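Local coordinates for protein 2',5'-phosphodiesterase 12 (Homo sapiens, PDB 4Z0V) that belongs, as a magnesium-containing phosphodiesterase, to the endonuclease/exonuclease/phosphatase family and carries an additional N-terminal domain of the E-set clan, at residues A21-P27 with R64-N70; L40-E46 with L75-C81; L266-V270 with H308-V312. All coordinates share one frame; numbering follows the deposited sequence.

Interaction 1 (A21-P27 with R64-N70); sequences AGFPVCP and RVYTPSN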
loop_
_atom_site.group_PDB
_atom_site.type_symbol
_atom_site.label_atom_id
_atom_site.label_comp_id
_atom_site.label_asym_id
_atom_site.label_seq_id
_atom_site.Cartn_x
_atom_site.Cartn_y
_atom_site.Cartn_z
ATOM N N ALA A 21 -13.706 5.324 18.612
ATOM C CA ALA A 21 -14.102 6.723 18.446
ATOM C C ALA A 21 -13.060 7.456 17.601
ATOM O O ALA A 21 -11.873 7.284 17.852
ATOM C CB ALA A 21 -14.217 7.388 19.809
ATOM N N GLY A 22 -13.501 8.205 16.596
ATOM C CA GLY A 22 -12.600 8.948 15.714
ATOM C C GLY A 22 -11.980 8.142 14.592
ATOM O O GLY A 22 -11.198 8.694 13.800
ATOM N N PHE A 23 -12.371 6.860 14.469
ATOM C CA PHE A 23 -11.870 5.942 13.428
ATOM C C PHE A 23 -13.032 5.532 12.554
ATOM O O PHE A 23 -14.073 5.124 13.083
ATOM C CB PHE A 23 -11.162 4.711 14.021
ATOM C CG PHE A 23 -9.806 5.066 14.580
ATOM C CD1 PHE A 23 -9.690 5.784 15.767
ATOM C CD2 PHE A 23 -8.644 4.761 13.873
ATOM C CE1 PHE A 23 -8.439 6.158 16.256
ATOM C CE2 PHE A 23 -7.390 5.129 14.369
ATOM C CZ PHE A 23 -7.298 5.851 15.538
ATOM N N PRO A 24 -12.887 5.667 11.225
ATOM C CA PRO A 24 -14.019 5.366 10.332
ATOM C C PRO A 24 -14.406 3.901 10.340
ATOM O O PRO A 24 -13.543 3.036 10.280
ATOM C CB PRO A 24 -13.515 5.810 8.941
ATOM C CG PRO A 24 -12.006 5.757 9.038
ATOM C CD PRO A 24 -11.716 6.186 10.467
ATOM N N VAL A 25 -15.722 3.633 10.428
ATOM C CA VAL A 25 -16.327 2.301 10.398
ATOM C C VAL A 25 -16.692 2.062 8.940
ATOM O O VAL A 25 -17.580 2.751 8.415
ATOM C CB VAL A 25 -17.565 2.186 11.338
ATOM C CG1 VAL A 25 -18.171 0.785 11.253
ATOM C CG2 VAL A 25 -17.194 2.519 12.779
ATOM N N CYS A 26 -15.959 1.147 8.283
ATOM C CA CYS A 26 -16.084 0.896 6.846
ATOM C C CYS A 26 -16.689 -0.474 6.596
ATOM O O CYS A 26 -15.986 -1.483 6.636
ATOM C CB CYS A 26 -14.718 1.041 6.174
ATOM S SG CYS A 26 -13.893 2.609 6.533
ATOM N N PRO A 27 -18.009 -0.537 6.375
ATOM C CA PRO A 27 -18.633 -1.844 6.171
ATOM C C PRO A 27 -18.198 -2.505 4.881
ATOM O O PRO A 27 -17.992 -1.823 3.877
ATOM C CB PRO A 27 -20.135 -1.524 6.106
ATOM C CG PRO A 27 -20.227 -0.090 5.737
ATOM C CD PRO A 27 -18.994 0.560 6.304
ATOM N N ARG A 64 -22.184 5.622 3.640
ATOM C CA ARG A 64 -21.736 4.250 3.844
ATOM C C ARG A 64 -20.837 4.151 5.095
ATOM O O ARG A 64 -20.953 3.204 5.867
ATOM C CB ARG A 64 -20.978 3.819 2.585
ATOM C CG ARG A 64 -20.249 2.507 2.718
ATOM C CD ARG A 64 -19.605 2.156 1.388
ATOM N NE ARG A 64 -18.857 0.916 1.545
ATOM C CZ ARG A 64 -18.488 0.133 0.545
ATOM N NH1 ARG A 64 -18.795 0.455 -0.706
ATOM N NH2 ARG A 64 -17.811 -0.978 0.784
ATOM N N VAL A 65 -19.979 5.159 5.296
ATOM C CA VAL A 65 -18.989 5.202 6.383
ATOM C C VAL A 65 -19.515 6.035 7.529
ATOM O O VAL A 65 -20.127 7.087 7.321
ATOM C CB VAL A 65 -17.640 5.770 5.834
ATOM C CG1 VAL A 65 -16.569 5.907 6.929
ATOM C CG2 VAL A 65 -17.119 4.881 4.716
ATOM N N TYR A 66 -19.255 5.573 8.740
ATOM C CA TYR A 66 -19.624 6.316 9.948
ATOM C C TYR A 66 -18.394 6.449 10.813
ATOM O O TYR A 66 -17.765 5.438 11.093
ATOM C CB TYR A 66 -20.737 5.555 10.709
ATOM C CG TYR A 66 -21.171 6.236 11.984
ATOM C CD1 TYR A 66 -22.051 7.314 11.957
ATOM C CD2 TYR A 66 -20.675 5.826 13.220
ATOM C CE1 TYR A 66 -22.410 7.985 13.127
ATOM C CE2 TYR A 66 -21.082 6.446 14.406
ATOM C CZ TYR A 66 -21.921 7.549 14.349
ATOM O OH TYR A 66 -22.332 8.173 15.502
ATOM N N THR A 67 -18.088 7.661 11.304
ATOM C CA THR A 67 -16.959 7.868 12.228
ATOM C C THR A 67 -17.567 8.166 13.600
ATOM O O THR A 67 -18.152 9.241 13.800
ATOM C CB THR A 67 -15.995 8.975 11.744
ATOM O OG1 THR A 67 -15.577 8.662 10.429
ATOM C CG2 THR A 67 -14.741 9.075 12.609
ATOM N N PRO A 68 -17.466 7.239 14.566
ATOM C CA PRO A 68 -18.085 7.503 15.880
ATOM C C PRO A 68 -17.419 8.654 16.604
ATOM O O PRO A 68 -16.233 8.914 16.388
ATOM C CB PRO A 68 -17.867 6.194 16.661
ATOM C CG PRO A 68 -17.441 5.182 15.654
ATOM C CD PRO A 68 -16.799 5.922 14.539
ATOM N N SER A 69 -18.173 9.333 17.456
ATOM C CA SER A 69 -17.606 10.424 18.257
ATOM C C SER A 69 -17.230 9.864 19.634
ATOM O O SER A 69 -17.557 8.710 19.927
ATOM C CB SER A 69 -18.630 11.544 18.398
ATOM O OG SER A 69 -19.682 11.123 19.244
ATOM N N ASN A 70 -16.640 10.696 20.522
ATOM C CA ASN A 70 -16.354 10.262 21.884
ATOM C C ASN A 70 -17.649 10.042 22.658
ATOM O O ASN A 70 -17.678 9.190 23.532
ATOM C CB ASN A 70 -15.449 11.270 22.610
ATOM C CG ASN A 70 -14.024 11.267 22.125
ATOM O OD1 ASN A 70 -13.564 10.334 21.457
ATOM N ND2 ASN A 70 -13.290 12.323 22.446
HETATM O O HOH W 1 -16.996 0.790 3.613
#
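P24 and V65 meet through P24 CB and V65 CG1, 3.7 Å apart, while V25 CG2 lies 3.9 Å from P68 CD, the two side chains crossing at about a right angle. These apolar contacts flank a single antiparallel beta bridge, V25 with Y66, joining two irregular segments of the E-set-like N-terminal domain. V25 holds CG1 anti to its own nitrogen (chi1 179°), which leaves CG2 turned to the P68 ring. The prolines have no N-H to satisfy and the valine side chain is apolar, so they fill space between the backbone bonds. On the P24 side K168 and T171 of helix 159-172 cover the contact, and V65 touches A198 of helix 185-198. The bridge is a reciprocal pair: V25 N gives a 2.8 Å bond to Y66 O, and Y66 N returns a longer one of 3.3 Å to V25 O, in the carbonyl plane. Farther along, G22 N reaches P68 O at 2.8 Å; its phi of 82° is a conformation that glycine adopts easily. At the polar edge R64, its chain extended from CG to NE, passes P27 at a slant, CG to CG 4.0 Å, and its guanidinium also forms a salt bridge with E197. P27 O accepts two bonds, one from R64 NH2 at 3.2 Å, near the guanidinium plane, and one from a water that in turn accepts one from R64 NE.

Interaction 2 (L40-E46 with L75-C81); sequences LFRWYKE and LRLKLHC
R42 with H80 and Y44 with K78 form the hydrogen-bonded pairs of an antiparallel ladder, whose strands 40-46 and 77-81 run at 157° to one another with axes approaching to 4.5 Å. On the face bearing F41, W43, K45, L77, L79 and C81, the indole and L79 dominate. L79 CD1 rests over the five-membered ring of W43, 3.7 Å from its centroid and 15° off the normal, a CH-pi contact; with CG beside the backbone nitrogen (chi1 -76°), W43 leans across toward the neighbouring strand. The same methyl comes to the edge of the F41 ring, and F41 CD1 touches C81 CB at 3.7 Å. K45 packs its CB on L77 CD2 while the rest of its chain leads away. Broad aromatic and branched aliphatic groups suit this side, where W43, L77, L79 and C81 are buried. The face of R42, Y44, K78 and H80 is more polar. Y44 lies beside H80, its ring edge meeting H80 CB with 3.9 Å to Y44 CE1. K78, bent at chi3, crosses Y44 at a slant, CE 4.1 Å from Y44 CD1, but its ammonium is at most weakly attracted to that ring; its salt bridge is with E94. At the end of the ladder, E46 N bonds R76 O at 3.0 Å, and E46 OE2 takes R76 N at 2.9 Å on its anti side. The carboxylate thus replaces a backbone acceptor, while a water links E46 OE1 to R76 NE; R76 also pairs with E96. The two strands are the central ones of a four-stranded antiparallel sheet, with strand 56-58 beyond 40-46 and strand 93-96 beyond 77-82, while C81 packs on F10 and L13 of strand 9-14.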
loop_
_atom_site.group_PDB
_atom_site.type_symbol
_atom_site.label_atom_id
_atom_site.label_comp_id
_atom_site.label_asym_id
_atom_site.label_seq_id
_atom_site.Cartn_x
_atom_site.Cartn_y
_atom_site.Cartn_z
ATOM N N LEU A 40 -29.193 3.070 -0.289
ATOM C CA LEU A 40 -29.556 3.936 0.844
ATOM C C LEU A 40 -28.838 3.459 2.081
ATOM O O LEU A 40 -28.791 2.254 2.330
ATOM C CB LEU A 40 -31.087 3.903 1.097
ATOM C CG LEU A 40 -32.035 4.280 -0.069
ATOM C CD1 LEU A 40 -33.493 4.169 0.369
ATOM C CD2 LEU A 40 -31.751 5.675 -0.606
ATOM N N PHE A 41 -28.277 4.380 2.845
ATOM C CA PHE A 41 -27.581 4.038 4.085
ATOM C C PHE A 41 -28.089 4.889 5.208
ATOM O O PHE A 41 -28.348 6.081 5.026
ATOM C CB PHE A 41 -26.057 4.277 3.944
ATOM C CG PHE A 41 -25.429 3.491 2.828
ATOM C CD1 PHE A 41 -25.128 2.148 2.989
ATOM C CD2 PHE A 41 -25.125 4.096 1.613
ATOM C CE1 PHE A 41 -24.572 1.405 1.934
ATOM C CE2 PHE A 41 -24.558 3.353 0.564
ATOM C CZ PHE A 41 -24.292 2.016 0.733
ATOM N N ARG A 42 -28.200 4.308 6.381
ATOM C CA ARG A 42 -28.562 5.092 7.558
ATOM C C ARG A 42 -27.911 4.443 8.757
ATOM O O ARG A 42 -28.041 3.244 8.928
ATOM C CB ARG A 42 -30.091 5.204 7.744
ATOM C CG ARG A 42 -30.505 5.968 9.015
ATOM C CD ARG A 42 -30.078 7.438 8.999
ATOM N NE ARG A 42 -30.945 8.244 8.130
ATOM C CZ ARG A 42 -30.998 9.571 8.158
ATOM N NH1 ARG A 42 -31.804 10.227 7.334
ATOM N NH2 ARG A 42 -30.238 10.252 9.003
ATOM N N TRP A 43 -27.224 5.226 9.569
ATOM C CA TRP A 43 -26.564 4.699 10.747
ATOM C C TRP A 43 -27.353 5.050 11.991
ATOM O O TRP A 43 -27.828 6.187 12.133
ATOM C CB TRP A 43 -25.149 5.258 10.857
ATOM C CG TRP A 43 -24.195 4.614 9.899
ATOM C CD1 TRP A 43 -23.842 5.059 8.649
ATOM C CD2 TRP A 43 -23.391 3.470 10.164
ATOM N NE1 TRP A 43 -22.888 4.223 8.108
ATOM C CE2 TRP A 43 -22.578 3.253 9.027
ATOM C CE3 TRP A 43 -23.243 2.624 11.284
ATOM C CZ2 TRP A 43 -21.670 2.188 8.958
ATOM C CZ3 TRP A 43 -22.351 1.568 11.205
ATOM C CH2 TRP A 43 -21.570 1.370 10.058
ATOM N N TYR A 44 -27.406 4.097 12.923
ATOM C CA TYR A 44 -28.030 4.241 14.235
ATOM C C TYR A 44 -27.063 3.942 15.340
ATOM O O TYR A 44 -26.102 3.194 15.143
ATOM C CB TYR A 44 -29.211 3.291 14.413
ATOM C CG TYR A 44 -30.276 3.445 13.370
ATOM C CD1 TYR A 44 -30.148 2.836 12.123
ATOM C CD2 TYR A 44 -31.463 4.121 13.653
ATOM C CE1 TYR A 44 -31.152 2.942 11.161
ATOM C CE2 TYR A 44 -32.478 4.225 12.701
ATOM C CZ TYR A 44 -32.312 3.637 11.454
ATOM O OH TYR A 44 -33.292 3.738 10.497
ATOM N N LYS A 45 -27.338 4.493 16.515
ATOM C CA LYS A 45 -26.563 4.180 17.703
ATOM C C LYS A 45 -27.546 3.769 18.788
ATOM O O LYS A 45 -28.704 4.177 18.760
ATOM C CB LYS A 45 -25.677 5.366 18.140
ATOM C CG LYS A 45 -26.485 6.571 18.627
ATOM C CD LYS A 45 -25.687 7.875 18.741
ATOM C CE LYS A 45 -26.613 9.016 19.123
ATOM N NZ LYS A 45 -25.871 10.203 19.631
ATOM N N GLU A 46 -27.106 2.930 19.723
ATOM C CA GLU A 46 -27.946 2.523 20.833
ATOM C C GLU A 46 -28.455 3.757 21.529
ATOM O O GLU A 46 -27.699 4.714 21.688
ATOM C CB GLU A 46 -27.140 1.663 21.799
ATOM C CG GLU A 46 -27.439 0.202 21.676
ATOM C CD GLU A 46 -26.666 -0.593 22.702
ATOM O OE1 GLU A 46 -27.296 -1.419 23.398
ATOM O OE2 GLU A 46 -25.452 -0.332 22.861
ATOM N N LEU A 75 -21.575 2.559 23.274
ATOM C CA LEU A 75 -22.780 2.246 22.494
ATOM C C LEU A 75 -22.465 1.282 21.336
ATOM O O LEU A 75 -21.398 1.383 20.726
ATOM C CB LEU A 75 -23.403 3.521 21.882
ATOM C CG LEU A 75 -23.745 4.696 22.815
ATOM C CD1 LEU A 75 -24.281 5.894 21.981
ATOM C CD2 LEU A 75 -24.839 4.308 23.828
ATOM N N ARG A 76 -23.425 0.422 20.984
ATOM C CA ARG A 76 -23.338 -0.384 19.776
ATOM C C ARG A 76 -23.888 0.479 18.636
ATOM O O ARG A 76 -24.600 1.460 18.884
ATOM C CB ARG A 76 -24.139 -1.689 19.909
ATOM C CG ARG A 76 -23.483 -2.608 20.963
ATOM C CD ARG A 76 -23.822 -4.074 20.826
ATOM N NE ARG A 76 -25.209 -4.361 21.189
ATOM C CZ ARG A 76 -26.148 -4.767 20.340
ATOM N NH1 ARG A 76 -27.380 -5.006 20.770
ATOM N NH2 ARG A 76 -25.865 -4.941 19.055
ATOM N N LEU A 77 -23.573 0.111 17.404
ATOM C CA LEU A 77 -24.058 0.839 16.225
ATOM C C LEU A 77 -24.843 -0.100 15.360
ATOM O O LEU A 77 -24.686 -1.314 15.450
ATOM C CB LEU A 77 -22.830 1.391 15.433
ATOM C CG LEU A 77 -21.840 2.270 16.199
ATOM C CD1 LEU A 77 -20.614 2.605 15.272
ATOM C CD2 LEU A 77 -22.509 3.573 16.681
ATOM N N LYS A 78 -25.685 0.446 14.497
ATOM C CA LYS A 78 -26.432 -0.394 13.582
ATOM C C LYS A 78 -26.461 0.301 12.228
ATOM O O LYS A 78 -26.674 1.510 12.171
ATOM C CB LYS A 78 -27.876 -0.598 14.118
ATOM C CG LYS A 78 -28.751 -1.461 13.187
ATOM C CD LYS A 78 -30.078 -1.852 13.807
ATOM C CE LYS A 78 -31.154 -0.831 13.574
ATOM N NZ LYS A 78 -32.486 -1.409 13.850
ATOM N N LEU A 79 -26.250 -0.458 11.155
ATOM C CA LEU A 79 -26.343 0.097 9.802
ATOM C C LEU A 79 -27.550 -0.489 9.111
ATOM O O LEU A 79 -27.714 -1.711 9.105
ATOM C CB LEU A 79 -25.068 -0.202 8.963
ATOM C CG LEU A 79 -25.146 0.120 7.426
ATOM C CD1 LEU A 79 -25.295 1.624 7.165
ATOM C CD2 LEU A 79 -23.918 -0.447 6.676
ATOM N N HIS A 80 -28.383 0.384 8.533
ATOM C CA HIS A 80 -29.462 0.012 7.637
ATOM C C HIS A 80 -28.968 0.265 6.243
ATOM O O HIS A 80 -28.530 1.383 5.961
ATOM C CB HIS A 80 -30.746 0.842 7.867
ATOM C CG HIS A 80 -31.771 0.651 6.773
ATOM N ND1 HIS A 80 -31.637 1.267 5.520
ATOM C CD2 HIS A 80 -32.876 -0.128 6.753
ATOM C CE1 HIS A 80 -32.668 0.853 4.800
ATOM N NE2 HIS A 80 -33.457 0.031 5.509
ATOM N N CYS A 81 -29.162 -0.683 5.333
ATOM C CA CYS A 81 -28.815 -0.397 3.955
ATOM C C CYS A 81 -29.797 -1.046 3.005
ATOM O O CYS A 81 -30.189 -2.197 3.198
ATOM C CB CYS A 81 -27.376 -0.768 3.628
ATOM S SG CYS A 81 -26.844 -2.328 4.334
HETATM O O HOH W 2 -25.876 -3.700 23.850
#

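Interaction 3 (L266-V270 with H308-V312); sequences LQVSV and HIRHV
H308, whose ring touches L266 and V268 of the strand, has its NE2 hydrogen-bonded to the carbonyl oxygen of H228 on strand 222-231, giving a buried polar group a partner and limiting the ring's rotation. The imidazole is extended toward the sheet, its CG anti to the backbone nitrogen (chi1 -177°). H308 O in turn accepts a bond from V312 N at 2.9 Å, the helical bond that sets these two residues one turn apart and lets both face V268. V312 CG2 lies over one face of the imidazole, 3.7 Å above its plane toward the rim. From the strand, V268 CG2 comes to the ring edge, 4.0 Å from H308 CD2, and L266 CD2 is 3.9 Å from the same carbon. V312 CG1 sits 3.8 Å from V270 CG2, the two valines pointing past one another, and I309 CG1 touches both L266 CD2 and V268 CG2. Every second residue of the strand, L266, V268 and V270, thus supplies aliphatic branches that fit against the helix. The axes of segments 266-270 and 308-312 are 17° apart and come within 10.5 Å at closest. Such a helix laid almost along a sheet is characteristic of the alpha/beta sandwich of the DNase I-like fold, and here helix 295-316 also joins parallel strands 280-287 and 322-327 as a beta-alpha-beta crossover.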
loop_
_atom_site.group_PDB
_atom_site.type_symbol
_atom_site.label_atom_id
_atom_site.label_comp_id
_atom_site.label_asym_id
_atom_site.label_seq_id
_atom_site.Cartn_x
_atom_site.Cartn_y
_atom_site.Cartn_z
ATOM N N LEU A 266 6.510 -8.339 -8.950
ATOM C CA LEU A 266 6.351 -6.977 -9.451
ATOM C C LEU A 266 4.939 -6.811 -9.948
ATOM O O LEU A 266 4.488 -7.559 -10.814
ATOM C CB LEU A 266 7.338 -6.728 -10.606
ATOM C CG LEU A 266 7.221 -5.328 -11.263
ATOM C CD1 LEU A 266 7.604 -4.216 -10.267
ATOM C CD2 LEU A 266 8.085 -5.249 -12.512
ATOM N N GLN A 267 4.243 -5.840 -9.418
ATOM C CA GLN A 267 2.871 -5.565 -9.842
ATOM C C GLN A 267 2.922 -4.374 -10.786
ATOM O O GLN A 267 3.597 -3.372 -10.499
ATOM C CB GLN A 267 2.038 -5.291 -8.590
ATOM C CG GLN A 267 0.596 -4.865 -8.831
ATOM C CD GLN A 267 -0.117 -4.747 -7.495
ATOM O OE1 GLN A 267 0.288 -3.969 -6.611
ATOM N NE2 GLN A 267 -1.147 -5.565 -7.312
ATOM N N VAL A 268 2.272 -4.485 -11.938
ATOM C CA VAL A 268 2.289 -3.402 -12.900
ATOM C C VAL A 268 0.861 -3.186 -13.361
ATOM O O VAL A 268 0.216 -4.131 -13.844
ATOM C CB VAL A 268 3.245 -3.627 -14.095
ATOM C CG1 VAL A 268 3.151 -2.469 -15.088
ATOM C CG2 VAL A 268 4.704 -3.825 -13.652
ATOM N N SER A 269 0.416 -1.942 -13.274
ATOM C CA SER A 269 -0.940 -1.565 -13.697
ATOM C C SER A 269 -0.872 -0.330 -14.577
ATOM O O SER A 269 -0.270 0.670 -14.174
ATOM C CB SER A 269 -1.800 -1.280 -12.467
ATOM O OG SER A 269 -1.664 -2.301 -11.486
ATOM N N VAL A 270 -1.516 -0.367 -15.743
ATOM C CA VAL A 270 -1.534 0.809 -16.610
ATOM C C VAL A 270 -2.879 1.487 -16.415
ATOM O O VAL A 270 -3.908 0.856 -16.621
ATOM C CB VAL A 270 -1.262 0.445 -18.084
ATOM C CG1 VAL A 270 -1.488 1.661 -18.991
ATOM C CG2 VAL A 270 0.167 -0.096 -18.248
ATOM N N HIS A 308 11.282 -4.910 -17.708
ATOM C CA HIS A 308 9.868 -5.234 -17.831
ATOM C C HIS A 308 9.026 -3.950 -17.976
ATOM O O HIS A 308 8.152 -3.873 -18.837
ATOM C CB HIS A 308 9.358 -6.063 -16.622
ATOM C CG HIS A 308 7.923 -6.462 -16.800
ATOM N ND1 HIS A 308 7.524 -7.270 -17.862
ATOM C CD2 HIS A 308 6.828 -6.109 -16.084
ATOM C CE1 HIS A 308 6.211 -7.405 -17.743
ATOM N NE2 HIS A 308 5.742 -6.716 -16.697
ATOM N N ILE A 309 9.295 -2.952 -17.142
ATOM C CA ILE A 309 8.536 -1.697 -17.177
ATOM C C ILE A 309 8.801 -0.965 -18.504
ATOM O O ILE A 309 7.864 -0.379 -19.072
ATOM C CB ILE A 309 8.867 -0.832 -15.936
ATOM C CG1 ILE A 309 8.283 -1.497 -14.656
ATOM C CG2 ILE A 309 8.311 0.576 -16.113
ATOM C CD1 ILE A 309 8.937 -1.011 -13.331
ATOM N N ARG A 310 10.046 -1.056 -19.027
ATOM C CA ARG A 310 10.379 -0.448 -20.321
ATOM C C ARG A 310 9.538 -1.120 -21.421
ATOM O O ARG A 310 8.976 -0.441 -22.272
ATOM C CB ARG A 310 11.908 -0.586 -20.593
ATOM C CG ARG A 310 12.422 -0.066 -21.958
ATOM C CD ARG A 310 12.221 1.418 -22.205
ATOM N NE ARG A 310 13.107 2.239 -21.376
ATOM C CZ ARG A 310 12.970 3.547 -21.192
ATOM N NH1 ARG A 310 11.970 4.206 -21.769
ATOM N NH2 ARG A 310 13.808 4.202 -20.406
ATOM N N HIS A 311 9.409 -2.442 -21.358
ATOM C CA HIS A 311 8.615 -3.188 -22.335
ATOM C C HIS A 311 7.161 -2.756 -22.271
ATOM O O HIS A 311 6.552 -2.479 -23.302
ATOM C CB HIS A 311 8.718 -4.700 -22.077
ATOM C CG HIS A 311 7.818 -5.525 -22.938
ATOM N ND1 HIS A 311 8.000 -5.599 -24.303
ATOM C CD2 HIS A 311 6.775 -6.315 -22.591
ATOM C CE1 HIS A 311 7.059 -6.422 -24.748
ATOM N NE2 HIS A 311 6.308 -6.887 -23.750
ATOM N N VAL A 312 6.582 -2.745 -21.059
ATOM C CA VAL A 312 5.180 -2.365 -20.923
ATOM C C VAL A 312 4.937 -0.928 -21.384
ATOM O O VAL A 312 3.970 -0.668 -22.112
ATOM C CB VAL A 312 4.716 -2.549 -19.454
ATOM C CG1 VAL A 312 3.323 -1.948 -19.224
ATOM C CG2 VAL A 312 4.734 -4.025 -19.070
#

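Interactions 1 and 2 belong to one N-terminal domain and touch: R64 O meets W43 NE1, and Y66 and V25 pack on the indole, so the irregular bridge lies directly against the regular ladder. Interaction 1 faces the helices 159-172 and 185-198, whereas interaction 2 has one largely buried, mostly apolar face and one partly exposed, charged face. The centre of interaction 3 lies about 37 and 43 Å from those of interactions 1 and 2, in the other domain; all its touching residues are buried, as are most of interaction 1. The first two rest on backbone hydrogen bonds between chain segments, while the third is aliphatic packing of helix on strand with one buried histidine.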